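Local coordinates for protein alpha-glucosidase (Bacteroides thetaiotaomicron, PDB 5XFM) that hydrolyses beta-L-arabinopyranosides and alpha-galactosides, as a bifunctional, calcium-binding member of glycoside hydrolase family 97, at residues A[377-382]-A[387-392]; A[400-405]-A[417-422]. The protein carries 1 engineered substitution. One frame throughout, in Å; residues are numbered along the deposited sequence.

Both contacts lie in the TIM-barrel part of the enzyme and join neighbouring pieces of its beta/alpha succession. Interaction 1 folds the loop 377-382 onto the helix it leads into, 382-395, whereas interaction 2 seats helix 410-425 on strand 399-403. The first is farther from the middle of the chain and mixes a salt bridge with thioether packing; the second lies deeper and is wholly apolar. Both are largely buried, and they share a seam: Leu392 CD2 of the first helix lies 3.4 Å from Ile400 CG2 of the strand, and Met389 CE of that helix is 3.7 Å from Ile419 O of the second helix.

Interaction 1: A[377-382]-A[387-392]; sequences NRMDNA and REMKWL
Arg378 NH1 donates to Glu388 OE1 over 2.8 Å, making the salt bridge that ties the loop 377-382 to the middle of helix 382-395. The N-H points fairly straight at its acceptor (155°), and the oxygen lies at the guanidinium edge, almost exactly in its plane. On the acid's side the bond arrives syn, slightly tilted from the carboxylate plane; the two flat groups are turned 63° apart, so they share this single bond instead of a side-by-side pair. Glu388 suits the place because its second oxygen, OE2, accepts a hydrogen bond from His341, so that both ends of a buried carboxylate are satisfied and its rotation is fixed. The arginine chain helps too: a bend at chi2 (-56°) brings the aliphatic part across the acid, with Arg378 CD 3.4 Å from Glu388 OE1. An alanine in place of Arg378 is likely to leave Glu388 OE1 without its positive mate and the carboxylate less firmly oriented. The loop comes down from strand 357-363 of the barrel, and Asn381 closes it as the N-cap of the next helix, its OD1 accepting from the backbone N of Ile384. Beneath the polar pair, Met379 supplies an apolar layer. With CG anti to its carbonyl carbon and further bends at chi2 and chi3, its thioether curls back toward the helix: Met379 CE rests 4.0 Å from Glu388 CG, the aliphatic part of the acid, while Met379 SD meets the methyl Met389 CE at 3.8 Å. Met389 reaches out with an extended chain. The unbranched, flexible methionine chains can adapt to meet one another here, and both also pack on Ile400 of strand 399-403.

Interaction 2: A[400-405]-A[417-422]; sequences IKVDFF and EDILSD
The ring of Phe405 meets the methyl of Ile419 at its edge, near the ring plane: Ile419 CD1 lies 3.9 Å from Phe405 CE2 and 4.0 Å from Phe405 CZ. Tyr416, from the same helix as the isoleucine, stacks on the phenylalanine, and Phe432 of the next strand meets it with its plane at about 90°. The neighbouring ring, Phe404, belongs to a different environment: Asp403 OD1 sits over one of its faces, 3.7 Å above the plane and offset toward the rim. That same oxygen accepts a bent hydrogen bond (131°) from the backbone Phe404 N, 2.6 Å away, just where the strand ends and the chain turns through a left-handed backbone conformation at Phe404. Beyond the turn, Phe405 faces the helix, whereas Phe404 does not meet residues 417-422. The Ile419 side chain comes from the opposite direction to Phe405. With CG1 anti to the carbonyl carbon (chi1 -72°) and the chain extended beyond, its CD1 projects far from the helix backbone and also reaches Val402 CG1, at 4.4 Å. A beta-branched valine suits a strand whose side chains face a helix, and with the longer isoleucine it fills the 9.2 Å between Val402 CA and Ile419 CA. Strand 399-403, helix 410-425 and strand 429-432 form a beta-alpha-beta unit of the TIM barrel, and this contact settles the helix on the first strand, near its C-terminal end, the end at which TIM-barrel enzymes carry their active sites. The calcium ion held by Glu174, Glu452 and Glu458 lies about 10 Å from the Phe405 side chain. Because every group that meets across the two segments is hydrocarbon, the attachment rests on shape and the exclusion of water and carries no directional bond.

Interaction 1: A[377-382]-A[387-392]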
loop_
_atom_site.group_PDB
_atom_site.type_symbol
_atom_site.label_atom_id
_atom_site.label_comp_id
_atom_site.label_asym_id
_atom_site.label_seq_id
_atom_site.Cartn_x
_atom_site.Cartn_y
_atom_site.Cartn_z
ATOM N N ASN A 377 0.238 25.489 -4.445
ATOM C CA ASN A 377 -1.038 26.204 -4.574
ATOM C C ASN A 377 -1.726 26.017 -5.914
ATOM O O ASN A 377 -2.532 26.854 -6.328
ATOM C CB ASN A 377 -0.830 27.700 -4.317
ATOM C CG ASN A 377 -0.244 27.971 -2.961
ATOM O OD1 ASN A 377 -0.550 27.267 -2.003
ATOM N ND2 ASN A 377 0.659 28.943 -2.880
ATOM N N ARG A 378 -1.428 24.910 -6.581
ATOM C CA ARG A 378 -2.096 24.598 -7.827
ATOM C C ARG A 378 -3.073 23.413 -7.705
ATOM O O ARG A 378 -3.730 23.066 -8.680
ATOM C CB ARG A 378 -1.056 24.312 -8.919
ATOM C CG ARG A 378 -0.186 25.515 -9.305
ATOM C CD ARG A 378 -1.025 26.715 -9.736
ATOM N NE ARG A 378 -0.224 27.920 -9.956
ATOM C CZ ARG A 378 0.252 28.321 -11.136
ATOM N NH1 ARG A 378 0.018 27.621 -12.239
ATOM N NH2 ARG A 378 0.963 29.437 -11.212
ATOM N N MET A 379 -3.205 22.818 -6.520
ATOM C CA MET A 379 -4.012 21.591 -6.387
ATOM C C MET A 379 -5.038 21.636 -5.241
ATOM O O MET A 379 -5.900 20.770 -5.147
ATOM C CB MET A 379 -3.107 20.363 -6.192
ATOM C CG MET A 379 -2.283 19.949 -7.414
ATOM S SD MET A 379 -3.236 19.196 -8.737
ATOM C CE MET A 379 -2.594 20.072 -10.164
ATOM N N ASP A 380 -4.956 22.638 -4.372
ATOM C CA ASP A 380 -5.843 22.684 -3.209
ATOM C C ASP A 380 -7.126 23.463 -3.486
ATOM O O ASP A 380 -8.149 23.234 -2.850
ATOM C CB ASP A 380 -5.116 23.306 -2.016
ATOM C CG ASP A 380 -4.637 24.724 -2.295
ATOM O OD1 ASP A 380 -3.980 24.945 -3.340
ATOM O OD2 ASP A 380 -4.916 25.618 -1.469
ATOM N N ASN A 381 -7.070 24.366 -4.457
ATOM C CA ASN A 381 -8.224 25.175 -4.831
ATOM C C ASN A 381 -8.783 24.672 -6.145
ATOM O O ASN A 381 -8.074 24.652 -7.150
ATOM C CB ASN A 381 -7.829 26.650 -4.925
ATOM C CG ASN A 381 -8.956 27.539 -5.426
ATOM O OD1 ASN A 381 -9.176 27.648 -6.627
ATOM N ND2 ASN A 381 -9.642 28.211 -4.508
ATOM N N ALA A 382 -10.045 24.242 -6.120
ATOM C CA ALA A 382 -10.684 23.589 -7.256
ATOM C C ALA A 382 -10.608 24.417 -8.533
ATOM O O ALA A 382 -10.306 23.889 -9.598
ATOM C CB ALA A 382 -12.157 23.267 -6.923
ATOM N N ARG A 387 -8.066 24.801 -13.723
ATOM C CA ARG A 387 -7.316 25.628 -14.679
ATOM C C ARG A 387 -5.984 24.951 -15.058
ATOM O O ARG A 387 -5.635 24.780 -16.248
ATOM C CB ARG A 387 -7.072 27.014 -14.082
ATOM C CG ARG A 387 -6.288 27.973 -14.967
ATOM C CD ARG A 387 -6.249 29.361 -14.338
ATOM N NE ARG A 387 -7.599 29.904 -14.206
ATOM C CZ ARG A 387 -8.119 30.362 -13.072
ATOM N NH1 ARG A 387 -7.398 30.354 -11.961
ATOM N NH2 ARG A 387 -9.366 30.823 -13.045
ATOM N N GLU A 388 -5.271 24.526 -14.021
ATOM C CA GLU A 388 -4.001 23.841 -14.178
ATOM C C GLU A 388 -4.143 22.598 -15.033
ATOM O O GLU A 388 -3.399 22.418 -15.993
ATOM C CB GLU A 388 -3.430 23.472 -12.810
ATOM C CG GLU A 388 -1.988 23.005 -12.840
ATOM C CD GLU A 388 -1.007 24.132 -13.089
ATOM O OE1 GLU A 388 -1.370 25.309 -12.866
ATOM O OE2 GLU A 388 0.132 23.839 -13.504
ATOM N N MET A 389 -5.140 21.777 -14.713
ATOM C CA MET A 389 -5.346 20.486 -15.364
ATOM C C MET A 389 -5.803 20.631 -16.817
ATOM O O MET A 389 -5.526 19.772 -17.657
ATOM C CB MET A 389 -6.355 19.655 -14.564
ATOM C CG MET A 389 -5.768 19.002 -13.313
ATOM S SD MET A 389 -6.979 18.136 -12.268
ATOM C CE MET A 389 -5.923 17.607 -10.917
ATOM N N LYS A 390 -6.528 21.707 -17.098
ATOM C CA LYS A 390 -6.843 22.089 -18.470
ATOM C C LYS A 390 -5.554 22.356 -19.239
ATOM O O LYS A 390 -5.386 21.887 -20.374
ATOM C CB LYS A 390 -7.742 23.330 -18.498
ATOM C CG LYS A 390 -8.156 23.754 -19.894
ATOM C CD LYS A 390 -9.664 23.641 -20.074
ATOM C CE LYS A 390 -10.142 24.404 -21.311
ATOM N NZ LYS A 390 -9.744 25.840 -21.307
ATOM N N TRP A 391 -4.660 23.138 -18.630
ATOM C CA TRP A 391 -3.348 23.370 -19.247
ATOM C C TRP A 391 -2.601 22.045 -19.487
ATOM O O TRP A 391 -2.115 21.789 -20.599
ATOM C CB TRP A 391 -2.500 24.314 -18.389
ATOM C CG TRP A 391 -1.099 24.522 -18.894
ATOM C CD1 TRP A 391 -0.720 25.279 -19.970
ATOM C CD2 TRP A 391 0.112 23.989 -18.335
ATOM N NE1 TRP A 391 0.649 25.238 -20.119
ATOM C CE2 TRP A 391 1.183 24.457 -19.128
ATOM C CE3 TRP A 391 0.396 23.163 -17.244
ATOM C CZ2 TRP A 391 2.511 24.120 -18.864
ATOM C CZ3 TRP A 391 1.715 22.825 -16.981
ATOM C CH2 TRP A 391 2.755 23.304 -17.788
ATOM N N LEU A 392 -2.531 21.205 -18.453
ATOM C CA LEU A 392 -1.853 19.909 -18.549
ATOM C C LEU A 392 -2.384 19.094 -19.710
ATOM O O LEU A 392 -1.607 18.595 -20.528
ATOM C CB LEU A 392 -2.007 19.088 -17.256
ATOM C CG LEU A 392 -1.119 19.288 -16.015
ATOM C CD1 LEU A 392 -0.978 20.715 -15.629
ATOM C CD2 LEU A 392 -1.651 18.520 -14.828
#

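Interaction 2: A[400-405]-A[417-422]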
loop_
_atom_site.group_PDB
_atom_site.type_symbol
_atom_site.label_atom_id
_atom_site.label_comp_id
_atom_site.label_asym_id
_atom_site.label_seq_id
_atom_site.Cartn_x
_atom_site.Cartn_y
_atom_site.Cartn_z
ATOM N N ILE A 400 0.279 13.121 -13.009
ATOM C CA ILE A 400 0.809 14.024 -12.000
ATOM C C ILE A 400 1.224 13.292 -10.730
ATOM O O ILE A 400 0.614 12.290 -10.332
ATOM C CB ILE A 400 -0.193 15.130 -11.622
ATOM C CG1 ILE A 400 -1.526 14.541 -11.171
ATOM C CG2 ILE A 400 -0.387 16.068 -12.782
ATOM C CD1 ILE A 400 -2.460 15.576 -10.579
ATOM N N LYS A 401 2.281 13.802 -10.109
ATOM C CA LYS A 401 2.732 13.311 -8.817
ATOM C C LYS A 401 2.477 14.382 -7.763
ATOM O O LYS A 401 3.100 15.448 -7.798
ATOM C CB LYS A 401 4.215 12.933 -8.874
ATOM C CG LYS A 401 4.823 12.538 -7.535
ATOM C CD LYS A 401 6.302 12.254 -7.670
ATOM C CE LYS A 401 6.937 11.992 -6.321
ATOM N NZ LYS A 401 8.396 11.731 -6.411
ATOM N N VAL A 402 1.557 14.100 -6.837
ATOM C CA VAL A 402 1.115 15.093 -5.852
ATOM C C VAL A 402 1.601 14.767 -4.439
ATOM O O VAL A 402 1.356 13.672 -3.923
ATOM C CB VAL A 402 -0.417 15.211 -5.826
ATOM C CG1 VAL A 402 -0.838 16.357 -4.933
ATOM C CG2 VAL A 402 -0.971 15.400 -7.244
ATOM N N ASP A 403 2.259 15.739 -3.804
ATOM C CA ASP A 403 3.048 15.473 -2.605
ATOM C C ASP A 403 2.596 16.267 -1.375
ATOM O O ASP A 403 1.808 17.205 -1.486
ATOM C CB ASP A 403 4.521 15.771 -2.889
ATOM C CG ASP A 403 5.459 14.830 -2.157
ATOM O OD1 ASP A 403 5.091 14.365 -1.055
ATOM O OD2 ASP A 403 6.560 14.556 -2.689
ATOM N N PHE A 404 3.083 15.853 -0.207
ATOM C CA PHE A 404 2.983 16.617 1.050
ATOM C C PHE A 404 1.565 16.928 1.541
ATOM O O PHE A 404 1.238 18.082 1.800
ATOM C CB PHE A 404 3.753 17.941 0.927
ATOM C CG PHE A 404 5.222 17.776 0.655
ATOM C CD1 PHE A 404 6.001 16.947 1.447
ATOM C CD2 PHE A 404 5.822 18.457 -0.389
ATOM C CE1 PHE A 404 7.352 16.800 1.200
ATOM C CE2 PHE A 404 7.170 18.305 -0.647
ATOM C CZ PHE A 404 7.935 17.478 0.150
ATOM N N PHE A 405 0.736 15.906 1.715
ATOM C CA PHE A 405 -0.623 16.125 2.215
ATOM C C PHE A 405 -0.667 16.374 3.727
ATOM O O PHE A 405 0.325 16.180 4.432
ATOM C CB PHE A 405 -1.517 14.945 1.858
ATOM C CG PHE A 405 -1.905 14.894 0.405
ATOM C CD1 PHE A 405 -1.058 14.308 -0.532
ATOM C CD2 PHE A 405 -3.102 15.442 -0.032
ATOM C CE1 PHE A 405 -1.412 14.249 -1.879
ATOM C CE2 PHE A 405 -3.460 15.387 -1.378
ATOM C CZ PHE A 405 -2.616 14.789 -2.303
ATOM N N GLU A 417 -9.682 12.881 -2.891
ATOM C CA GLU A 417 -10.729 12.457 -3.805
ATOM C C GLU A 417 -11.013 13.501 -4.884
ATOM O O GLU A 417 -11.041 13.169 -6.066
ATOM C CB GLU A 417 -12.001 12.129 -3.026
ATOM C CG GLU A 417 -13.151 11.659 -3.879
ATOM C CD GLU A 417 -14.358 11.282 -3.037
ATOM O OE1 GLU A 417 -14.385 10.145 -2.512
ATOM O OE2 GLU A 417 -15.265 12.125 -2.881
ATOM N N ASP A 418 -11.204 14.757 -4.485
ATOM C CA ASP A 418 -11.470 15.823 -5.456
ATOM C C ASP A 418 -10.329 15.976 -6.481
ATOM O O ASP A 418 -10.580 16.216 -7.674
ATOM C CB ASP A 418 -11.725 17.154 -4.739
ATOM C CG ASP A 418 -12.971 17.117 -3.863
ATOM O OD1 ASP A 418 -13.761 16.158 -3.989
ATOM O OD2 ASP A 418 -13.182 18.057 -3.072
ATOM N N ILE A 419 -9.090 15.827 -6.021
ATOM C CA ILE A 419 -7.952 15.890 -6.931
ATOM C C ILE A 419 -8.044 14.751 -7.941
ATOM O O ILE A 419 -7.897 14.967 -9.153
ATOM C CB ILE A 419 -6.602 15.811 -6.187
ATOM C CG1 ILE A 419 -6.330 17.106 -5.428
ATOM C CG2 ILE A 419 -5.470 15.545 -7.160
ATOM C CD1 ILE A 419 -5.131 17.013 -4.487
ATOM N N LEU A 420 -8.314 13.545 -7.447
ATOM C CA LEU A 420 -8.478 12.395 -8.340
ATOM C C LEU A 420 -9.592 12.578 -9.378
ATOM O O LEU A 420 -9.455 12.162 -10.539
ATOM C CB LEU A 420 -8.744 11.123 -7.526
ATOM C CG LEU A 420 -7.486 10.412 -7.029
ATOM C CD1 LEU A 420 -7.791 9.419 -5.915
ATOM C CD2 LEU A 420 -6.865 9.697 -8.217
ATOM N N SER A 421 -10.692 13.187 -8.950
ATOM C CA SER A 421 -11.873 13.337 -9.790
ATOM C C SER A 421 -11.641 14.385 -10.905
ATOM O O SER A 421 -11.960 14.148 -12.081
ATOM C CB SER A 421 -13.078 13.702 -8.918
ATOM O OG SER A 421 -14.280 13.682 -9.653
ATOM N N ASP A 422 -11.096 15.544 -10.535
ATOM C CA ASP A 422 -10.746 16.564 -11.536
ATOM C C ASP A 422 -9.691 16.013 -12.515
ATOM O O ASP A 422 -9.748 16.237 -13.741
ATOM C CB ASP A 422 -10.241 17.838 -10.856
ATOM C CG ASP A 422 -11.355 18.615 -10.154
ATOM O OD1 ASP A 422 -12.545 18.415 -10.491
ATOM O OD2 ASP A 422 -11.037 19.433 -9.266
#